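Local coordinates for protein uricase (Bacillus fastidiosus, PDB 4R8X) that probably catalyses the oxidation of urate by molecular oxygen to 5-hydroxyisourate, the first step from urate to (S)-allantoin, at residues Ala86-Tyr94 / Ala214-Tyr222; Leu100-Leu111 / Val148-Thr157. All blocks are in the same frame, centred on the assembly; numbering follows the deposited sequence.

Interaction 1 (Ala86-Tyr94 / Ala214-Tyr222); sequences ATLEGFLQY and AKGDNPANY
The N-terminal cap of helix 88-102 is where T87 and its neighbours meet the loop that follows strand 198-208. T87, the N-cap residue, puts its hydroxyl to two uses: OG1 accepts from G90 N within the first turn (2.9 Å, N-H...O 149°) and donates to A214 O across the contact (2.9 Å), reaching that oxygen in the plane of its carbonyl. The first torsion (chi1 76°) sets OG1 between the backbone N and the carbonyl carbon and leaves CG2 anti to the carbonyl carbon, where it lies over the Y222 ring. There T87 CG2 makes a CH-pi contact 3.7 Å from the ring centroid of Y222, only 14° off the normal. The same tyrosine is held at its phenol end by E89, in the first turn of the helix: Y222 OH donates to the syn lone pair of E89 OE2 in a short bond of 2.6 Å, the carboxylate standing almost square to the ring, while E89 OE1 is taken by S164. In the uricase fold this helix lies against the large antiparallel sheet, with L88 and L92 on strands 108-125 and 143-153, and the loop packs against its first turn. Next to the cap the helix backbone and loop come close, G90 CA lying 4.1 Å from K215 CA, and A214 CB rests on E89 CB at 3.7 Å. One turn further on, the extended K215 chain lays CE across the amide of Q93, whose NE2 is bonded to E97; a water links Q93 NE2 to K215 NZ.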
loop_
_atom_site.group_PDB
_atom_site.type_symbol
_atom_site.label_atom_id
_atom_site.label_comp_id
_atom_site.label_asym_id
_atom_site.label_seq_id
_atom_site.Cartn_x
_atom_site.Cartn_y
_atom_site.Cartn_z
ATOM N N ALA D 86 -26.664 -6.970 17.299
ATOM C CA ALA D 86 -25.789 -5.814 17.527
ATOM C C ALA D 86 -24.308 -6.140 17.457
ATOM O O ALA D 86 -23.483 -5.270 17.743
ATOM C CB ALA D 86 -26.091 -5.185 18.878
ATOM N N THR D 87 -23.960 -7.368 17.083
ATOM C CA THR D 87 -22.558 -7.795 17.101
ATOM C C THR D 87 -22.112 -8.381 15.772
ATOM O O THR D 87 -22.914 -8.903 14.994
ATOM C CB THR D 87 -22.246 -8.848 18.205
ATOM O OG1 THR D 87 -22.749 -10.136 17.816
ATOM C CG2 THR D 87 -22.835 -8.429 19.540
ATOM N N LEU D 88 -20.814 -8.288 15.515
ATOM C CA LEU D 88 -20.252 -8.797 14.275
ATOM C C LEU D 88 -20.413 -10.314 14.222
ATOM O O LEU D 88 -20.825 -10.866 13.203
ATOM C CB LEU D 88 -18.777 -8.414 14.178
ATOM C CG LEU D 88 -18.085 -8.718 12.851
ATOM C CD1 LEU D 88 -18.840 -8.107 11.676
ATOM C CD2 LEU D 88 -16.672 -8.172 12.889
ATOM N N GLU D 89 -20.101 -10.982 15.332
ATOM C CA GLU D 89 -20.219 -12.435 15.402
ATOM C C GLU D 89 -21.657 -12.901 15.217
ATOM O O GLU D 89 -21.899 -13.925 14.580
ATOM C CB GLU D 89 -19.696 -12.959 16.736
ATOM C CG GLU D 89 -18.233 -12.677 17.015
ATOM C CD GLU D 89 -18.002 -11.388 17.791
ATOM O OE1 GLU D 89 -16.955 -11.298 18.452
ATOM O OE2 GLU D 89 -18.852 -10.473 17.752
ATOM N N GLY D 90 -22.595 -12.163 15.803
ATOM C CA GLY D 90 -24.011 -12.436 15.630
ATOM C C GLY D 90 -24.400 -12.356 14.174
ATOM O O GLY D 90 -25.048 -13.257 13.650
ATOM N N PHE D 91 -23.981 -11.286 13.499
ATOM C CA PHE D 91 -24.317 -11.142 12.095
ATOM C C PHE D 91 -23.736 -12.266 11.235
ATOM O O PHE D 91 -24.432 -12.821 10.395
ATOM C CB PHE D 91 -23.848 -9.793 11.564
ATOM C CG PHE D 91 -24.131 -9.597 10.103
ATOM C CD1 PHE D 91 -25.437 -9.610 9.633
ATOM C CD2 PHE D 91 -23.092 -9.426 9.195
ATOM C CE1 PHE D 91 -25.708 -9.446 8.284
ATOM C CE2 PHE D 91 -23.349 -9.253 7.850
ATOM C CZ PHE D 91 -24.661 -9.258 7.384
ATOM N N LEU D 92 -22.468 -12.615 11.454
ATOM C CA LEU D 92 -21.833 -13.651 10.653
ATOM C C LEU D 92 -22.513 -15.011 10.838
ATOM O O LEU D 92 -22.734 -15.734 9.865
ATOM C CB LEU D 92 -20.333 -13.743 10.965
ATOM C CG LEU D 92 -19.498 -12.495 10.664
ATOM C CD1 LEU D 92 -18.029 -12.861 10.767
ATOM C CD2 LEU D 92 -19.822 -11.875 9.293
ATOM N N GLN D 93 -22.851 -15.356 12.075
ATOM C CA GLN D 93 -23.526 -16.635 12.280
ATOM C C GLN D 93 -24.911 -16.647 11.632
ATOM O O GLN D 93 -25.302 -17.641 11.029
ATOM C CB GLN D 93 -23.639 -16.997 13.757
ATOM C CG GLN D 93 -24.220 -18.381 13.949
ATOM C CD GLN D 93 -24.130 -18.859 15.371
ATOM O OE1 GLN D 93 -23.359 -18.333 16.170
ATOM N NE2 GLN D 93 -24.923 -19.865 15.701
ATOM N N TYR D 94 -25.628 -15.531 11.759
ATOM C CA TYR D 94 -26.926 -15.335 11.126
ATOM C C TYR D 94 -26.850 -15.599 9.622
ATOM O O TYR D 94 -27.672 -16.328 9.059
ATOM C CB TYR D 94 -27.405 -13.910 11.430
ATOM C CG TYR D 94 -28.639 -13.407 10.706
ATOM C CD1 TYR D 94 -29.897 -13.958 10.944
ATOM C CD2 TYR D 94 -28.557 -12.312 9.848
ATOM C CE1 TYR D 94 -31.020 -13.456 10.306
ATOM C CE2 TYR D 94 -29.670 -11.814 9.210
ATOM C CZ TYR D 94 -30.898 -12.384 9.439
ATOM O OH TYR D 94 -32.006 -11.875 8.805
ATOM N N ALA D 214 -21.264 -14.769 22.045
ATOM C CA ALA D 214 -20.795 -13.869 21.001
ATOM C C ALA D 214 -21.927 -13.219 20.211
ATOM O O ALA D 214 -21.702 -12.228 19.524
ATOM C CB ALA D 214 -19.859 -14.609 20.061
ATOM N N LYS D 215 -23.133 -13.766 20.310
ATOM C CA LYS D 215 -24.296 -13.228 19.617
ATOM C C LYS D 215 -24.829 -11.949 20.256
ATOM O O LYS D 215 -25.578 -11.202 19.622
ATOM C CB LYS D 215 -25.418 -14.256 19.590
ATOM C CG LYS D 215 -25.147 -15.461 18.730
ATOM C CD LYS D 215 -26.366 -16.355 18.737
ATOM C CE LYS D 215 -26.092 -17.667 18.047
ATOM N NZ LYS D 215 -27.368 -18.418 17.911
ATOM N N GLY D 216 -24.486 -11.717 21.518
ATOM C CA GLY D 216 -24.825 -10.469 22.172
ATOM C C GLY D 216 -26.242 -10.384 22.694
ATOM O O GLY D 216 -26.685 -9.310 23.085
ATOM N N ASP D 217 -26.952 -11.508 22.715
ATOM C CA ASP D 217 -28.327 -11.516 23.209
ATOM C C ASP D 217 -28.384 -11.178 24.695
ATOM O O ASP D 217 -29.373 -10.630 25.175
ATOM C CB ASP D 217 -29.001 -12.854 22.910
ATOM C CG ASP D 217 -29.263 -13.047 21.432
ATOM O OD1 ASP D 217 -28.993 -14.146 20.905
ATOM O OD2 ASP D 217 -29.735 -12.086 20.790
ATOM N N ASN D 218 -27.316 -11.515 25.414
ATOM C CA ASN D 218 -27.087 -11.004 26.762
ATOM C C ASN D 218 -25.763 -10.250 26.775
ATOM O O ASN D 218 -24.710 -10.846 27.000
ATOM C CB ASN D 218 -27.049 -12.138 27.788
ATOM C CG ASN D 218 -26.933 -11.627 29.214
ATOM O OD1 ASN D 218 -26.502 -10.498 29.455
ATOM N ND2 ASN D 218 -27.319 -12.460 30.171
ATOM N N PRO D 219 -25.814 -8.932 26.541
ATOM C CA PRO D 219 -24.589 -8.148 26.369
ATOM C C PRO D 219 -23.671 -8.176 27.582
ATOM O O PRO D 219 -22.493 -7.860 27.442
ATOM C CB PRO D 219 -25.113 -6.735 26.136
ATOM C CG PRO D 219 -26.476 -6.931 25.579
ATOM C CD PRO D 219 -27.018 -8.119 26.308
ATOM N N ALA D 220 -24.193 -8.553 28.746
ATOM C CA ALA D 220 -23.356 -8.679 29.932
ATOM C C ALA D 220 -22.290 -9.753 29.728
ATOM O O ALA D 220 -21.239 -9.720 30.366
ATOM C CB ALA D 220 -24.196 -8.995 31.144
ATOM N N ASN D 221 -22.574 -10.702 28.840
ATOM C CA ASN D 221 -21.647 -11.785 28.538
ATOM C C ASN D 221 -20.897 -11.609 27.227
ATOM O O ASN D 221 -20.132 -12.494 26.835
ATOM C CB ASN D 221 -22.380 -13.120 28.495
ATOM C CG ASN D 221 -23.042 -13.451 29.801
ATOM O OD1 ASN D 221 -22.582 -13.038 30.865
ATOM N ND2 ASN D 221 -24.136 -14.196 29.732
ATOM N N TYR D 222 -21.134 -10.488 26.541
ATOM C CA TYR D 222 -20.446 -10.189 25.290
ATOM C C TYR D 222 -19.178 -9.408 25.562
ATOM O O TYR D 222 -19.202 -8.406 26.278
ATOM C CB TYR D 222 -21.330 -9.384 24.331
ATOM C CG TYR D 222 -20.617 -9.116 23.016
ATOM C CD1 TYR D 222 -20.467 -10.137 22.083
ATOM C CD2 TYR D 222 -20.050 -7.869 22.724
ATOM C CE1 TYR D 222 -19.806 -9.939 20.893
ATOM C CE2 TYR D 222 -19.377 -7.659 21.525
ATOM C CZ TYR D 222 -19.248 -8.706 20.617
ATOM O OH TYR D 222 -18.596 -8.512 19.425
HETATM O O HOH W 1 -26.788 -8.679 19.471
HETATM O O HOH W 2 -19.295 -6.765 17.251
HETATM O O HOH W 3 -25.928 -21.180 18.215
#

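Interaction 2 (Leu100-Leu111 / Val148-Thr157); sequences LAKYSHLDAVRL and VEVARTASGT
R152 reaches from strand 143-153 across to the turn that leads out of helix 88-102. Its CB sits beside D107 O, 3.7 Å away, where R152 N also makes its backbone bond. The chain then bends at CD (chi3 -69°), which turns the guanidinium toward the carbonyls of L100 and L106. R152 NE and R152 NH2 both grip L106 O side-on, each at 3.0 Å and with that oxygen near the guanidinium plane. R152 NH2 has a second acceptor in L100 O, from the last turn of the helix, in a straighter bond (3.0 Å, 169°) lying in the same plane. One face of the group is covered by L100 CD2, 3.5 Å from R152 NH2, while the other methyl, L100 CD1, packs on V150 CG1 at 3.6 Å. Further along the strands R110 NH1 forms a salt bridge to E149 OE1 (2.8 Å), the guanidinium and carboxylate planes 85° apart; R110 also pairs with E161 and E112, and E149 with K50. V109-V150 and L111-V148 are hydrogen-bonded pairs, and D107 and A108 form a classic bulge opposite K50, in the antiparallel sheet of the tunnelling (T-) fold, with helix 88-102 packed on it.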
loop_
_atom_site.group_PDB
_atom_site.type_symbol
_atom_site.label_atom_id
_atom_site.label_comp_id
_atom_site.label_asym_id
_atom_site.label_seq_id
_atom_site.Cartn_x
_atom_site.Cartn_y
_atom_site.Cartn_z
ATOM N N LEU D 100 -27.127 -21.785 4.634
ATOM C CA LEU D 100 -27.380 -23.221 4.754
ATOM C C LEU D 100 -28.862 -23.551 4.644
ATOM O O LEU D 100 -29.226 -24.600 4.105
ATOM C CB LEU D 100 -26.792 -23.766 6.051
ATOM C CG LEU D 100 -25.262 -23.838 6.070
ATOM C CD1 LEU D 100 -24.756 -24.177 7.454
ATOM C CD2 LEU D 100 -24.755 -24.844 5.036
ATOM N N ALA D 101 -29.716 -22.658 5.135
ATOM C CA ALA D 101 -31.156 -22.890 5.058
ATOM C C ALA D 101 -31.625 -22.768 3.621
ATOM O O ALA D 101 -32.528 -23.489 3.188
ATOM C CB ALA D 101 -31.902 -21.909 5.944
ATOM N N LYS D 102 -31.013 -21.846 2.880
ATOM C CA LYS D 102 -31.424 -21.582 1.505
ATOM C C LYS D 102 -30.922 -22.651 0.530
ATOM O O LYS D 102 -31.627 -23.025 -0.397
ATOM C CB LYS D 102 -30.943 -20.196 1.069
ATOM C CG LYS D 102 -31.337 -19.808 -0.336
ATOM C CD LYS D 102 -32.833 -19.848 -0.517
ATOM C CE LYS D 102 -33.214 -19.258 -1.860
ATOM N NZ LYS D 102 -34.689 -19.223 -1.999
ATOM N N TYR D 103 -29.703 -23.138 0.740
ATOM C CA TYR D 103 -29.046 -24.007 -0.230
ATOM C C TYR D 103 -28.683 -25.357 0.385
ATOM O O TYR D 103 -27.656 -25.504 1.038
ATOM C CB TYR D 103 -27.800 -23.312 -0.803
ATOM C CG TYR D 103 -28.146 -22.010 -1.487
ATOM C CD1 TYR D 103 -28.885 -22.005 -2.663
ATOM C CD2 TYR D 103 -27.775 -20.787 -0.940
ATOM C CE1 TYR D 103 -29.222 -20.824 -3.296
ATOM C CE2 TYR D 103 -28.104 -19.589 -1.567
ATOM C CZ TYR D 103 -28.838 -19.619 -2.740
ATOM O OH TYR D 103 -29.186 -18.442 -3.372
ATOM N N SER D 104 -29.534 -26.348 0.142
ATOM C CA SER D 104 -29.427 -27.650 0.792
ATOM C C SER D 104 -28.178 -28.423 0.376
ATOM O O SER D 104 -27.725 -29.305 1.098
ATOM C CB SER D 104 -30.669 -28.484 0.485
ATOM O OG SER D 104 -30.768 -28.715 -0.906
ATOM N N HIS D 105 -27.625 -28.084 -0.784
ATOM C CA HIS D 105 -26.456 -28.784 -1.323
ATOM C C HIS D 105 -25.120 -28.332 -0.718
ATOM O O HIS D 105 -24.071 -28.907 -1.010
ATOM C CB HIS D 105 -26.404 -28.627 -2.840
ATOM C CG HIS D 105 -26.199 -27.216 -3.286
ATOM N ND1 HIS D 105 -27.228 -26.303 -3.353
ATOM C CD2 HIS D 105 -25.083 -26.557 -3.680
ATOM C CE1 HIS D 105 -26.757 -25.143 -3.772
ATOM N NE2 HIS D 105 -25.456 -25.269 -3.974
ATOM N N LEU D 106 -25.156 -27.293 0.110
ATOM C CA LEU D 106 -23.960 -26.839 0.800
ATOM C C LEU D 106 -23.779 -27.611 2.103
ATOM O O LEU D 106 -24.762 -27.887 2.800
ATOM C CB LEU D 106 -24.082 -25.351 1.117
ATOM C CG LEU D 106 -24.279 -24.413 -0.075
ATOM C CD1 LEU D 106 -24.403 -22.978 0.411
ATOM C CD2 LEU D 106 -23.148 -24.572 -1.088
ATOM N N ASP D 107 -22.530 -27.948 2.433
ATOM C CA ASP D 107 -22.206 -28.632 3.690
ATOM C C ASP D 107 -21.740 -27.647 4.766
ATOM O O ASP D 107 -21.924 -27.890 5.948
ATOM C CB ASP D 107 -21.093 -29.675 3.501
ATOM C CG ASP D 107 -21.466 -30.798 2.547
ATOM O OD1 ASP D 107 -22.667 -31.062 2.349
ATOM O OD2 ASP D 107 -20.535 -31.437 2.009
ATOM N N ALA D 108 -21.105 -26.554 4.355
ATOM C CA ALA D 108 -20.593 -25.584 5.317
ATOM C C ALA D 108 -20.465 -24.223 4.659
ATOM O O ALA D 108 -20.306 -24.131 3.436
ATOM C CB ALA D 108 -19.244 -26.031 5.879
ATOM N N VAL D 109 -20.587 -23.180 5.477
ATOM C CA VAL D 109 -20.403 -21.802 5.035
ATOM C C VAL D 109 -19.504 -21.057 6.016
ATOM O O VAL D 109 -19.736 -21.091 7.220
ATOM C CB VAL D 109 -21.751 -21.064 4.935
ATOM C CG1 VAL D 109 -21.535 -19.606 4.500
ATOM C CG2 VAL D 109 -22.679 -21.784 3.960
ATOM N N ARG D 110 -18.487 -20.378 5.490
ATOM C CA ARG D 110 -17.557 -19.623 6.319
ATOM C C ARG D 110 -17.647 -18.142 6.008
ATOM O O ARG D 110 -17.530 -17.742 4.851
ATOM C CB ARG D 110 -16.125 -20.080 6.031
ATOM C CG ARG D 110 -15.050 -19.365 6.844
ATOM C CD ARG D 110 -13.669 -19.866 6.450
ATOM N NE ARG D 110 -12.592 -19.296 7.261
ATOM C CZ ARG D 110 -12.217 -19.794 8.430
ATOM N NH1 ARG D 110 -12.844 -20.857 8.917
ATOM N NH2 ARG D 110 -11.224 -19.241 9.117
ATOM N N LEU D 111 -17.851 -17.341 7.042
ATOM C CA LEU D 111 -17.807 -15.889 6.908
ATOM C C LEU D 111 -16.667 -15.327 7.732
ATOM O O LEU D 111 -16.491 -15.697 8.895
ATOM C CB LEU D 111 -19.116 -15.259 7.386
ATOM C CG LEU D 111 -20.207 -14.922 6.378
ATOM C CD1 LEU D 111 -19.761 -13.802 5.434
ATOM C CD2 LEU D 111 -20.659 -16.185 5.632
ATOM N N VAL D 148 -16.968 -16.702 11.539
ATOM C CA VAL D 148 -17.853 -17.789 11.934
ATOM C C VAL D 148 -17.977 -18.772 10.790
ATOM O O VAL D 148 -18.212 -18.383 9.655
ATOM C CB VAL D 148 -19.258 -17.285 12.332
ATOM C CG1 VAL D 148 -20.138 -18.476 12.741
ATOM C CG2 VAL D 148 -19.168 -16.298 13.478
ATOM N N GLU D 149 -17.789 -20.059 11.079
ATOM C CA GLU D 149 -18.055 -21.083 10.088
ATOM C C GLU D 149 -19.066 -22.060 10.676
ATOM O O GLU D 149 -18.910 -22.530 11.808
ATOM C CB GLU D 149 -16.777 -21.811 9.649
ATOM C CG GLU D 149 -17.015 -22.821 8.528
ATOM C CD GLU D 149 -15.746 -23.351 7.876
ATOM O OE1 GLU D 149 -14.664 -22.784 8.086
ATOM O OE2 GLU D 149 -15.832 -24.341 7.134
ATOM N N VAL D 150 -20.118 -22.325 9.909
ATOM C CA VAL D 150 -21.172 -23.230 10.333
ATOM C C VAL D 150 -21.216 -24.405 9.363
ATOM O O VAL D 150 -21.139 -24.215 8.149
ATOM C CB VAL D 150 -22.531 -22.508 10.383
ATOM C CG1 VAL D 150 -23.648 -23.494 10.777
ATOM C CG2 VAL D 150 -22.483 -21.375 11.388
ATOM N N ALA D 151 -21.321 -25.620 9.908
ATOM C CA ALA D 151 -21.451 -26.829 9.105
ATOM C C ALA D 151 -22.743 -27.571 9.432
ATOM O O ALA D 151 -23.266 -27.495 10.543
ATOM C CB ALA D 151 -20.243 -27.754 9.319
ATOM N N ARG D 152 -23.247 -28.296 8.447
ATOM C CA ARG D 152 -24.422 -29.121 8.643
ATOM C C ARG D 152 -24.036 -30.344 9.482
ATOM O O ARG D 152 -22.923 -30.860 9.377
ATOM C CB ARG D 152 -24.964 -29.549 7.278
ATOM C CG ARG D 152 -26.469 -29.688 7.209
ATOM C CD ARG D 152 -26.931 -29.990 5.783
ATOM N NE ARG D 152 -26.773 -28.900 4.808
ATOM C CZ ARG D 152 -27.552 -27.821 4.760
ATOM N NH1 ARG D 152 -28.509 -27.652 5.657
ATOM N NH2 ARG D 152 -27.367 -26.895 3.827
ATOM N N THR D 153 -24.943 -30.789 10.342
ATOM C CA THR D 153 -24.775 -32.069 11.013
ATOM C C THR D 153 -25.969 -32.912 10.628
ATOM O O THR D 153 -26.858 -32.456 9.904
ATOM C CB THR D 153 -24.759 -31.937 12.535
ATOM O OG1 THR D 153 -26.064 -31.563 12.992
ATOM C CG2 THR D 153 -23.732 -30.899 12.978
ATOM N N ALA D 154 -26.012 -34.134 11.139
ATOM C CA ALA D 154 -27.116 -35.038 10.852
ATOM C C ALA D 154 -28.425 -34.559 11.496
ATOM O O ALA D 154 -29.501 -35.035 11.143
ATOM C CB ALA D 154 -26.770 -36.433 11.323
ATOM N N SER D 155 -28.341 -33.614 12.430
ATOM C CA SER D 155 -29.529 -33.176 13.156
ATOM C C SER D 155 -29.669 -31.667 13.271
ATOM O O SER D 155 -30.297 -31.162 14.206
ATOM C CB SER D 155 -29.527 -33.785 14.555
ATOM O OG SER D 155 -28.359 -33.393 15.250
ATOM N N GLY D 156 -29.091 -30.949 12.316
ATOM C CA GLY D 156 -29.191 -29.502 12.286
ATOM C C GLY D 156 -27.903 -28.903 11.768
ATOM O O GLY D 156 -27.351 -29.383 10.781
ATOM N N THR D 157 -27.425 -27.857 12.437
ATOM C CA THR D 157 -26.145 -27.239 12.102
ATOM C C THR D 157 -25.336 -26.993 13.368
ATOM O O THR D 157 -25.874 -27.004 14.476
ATOM C CB THR D 157 -26.308 -25.879 11.373
ATOM O OG1 THR D 157 -26.999 -24.953 12.222
ATOM C CG2 THR D 157 -27.063 -26.036 10.063
HETATM O O HOH W 4 -21.294 -31.061 7.070
#

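Interactions 1 and 2 lie about 19 Å apart between centres and share helix 88-102: interaction 1 uses its start, interaction 2 its last turn and the connection into strand 108-125. Along the chain, interaction 2 is nested inside the loop that interaction 1 closes, so the antiparallel pairing of strands 108-125 and 143-153 sits within a longer-range closure reaching residues 214-222. The two meet where L92 packs on L111 and V148, and E89 and Q93 on V148. Contacts thus tie down both ends of the helix, and through interaction 1 the loop between strand 198-208 and helix 225-238 connects the second half of the uricase chain to a helix of the first.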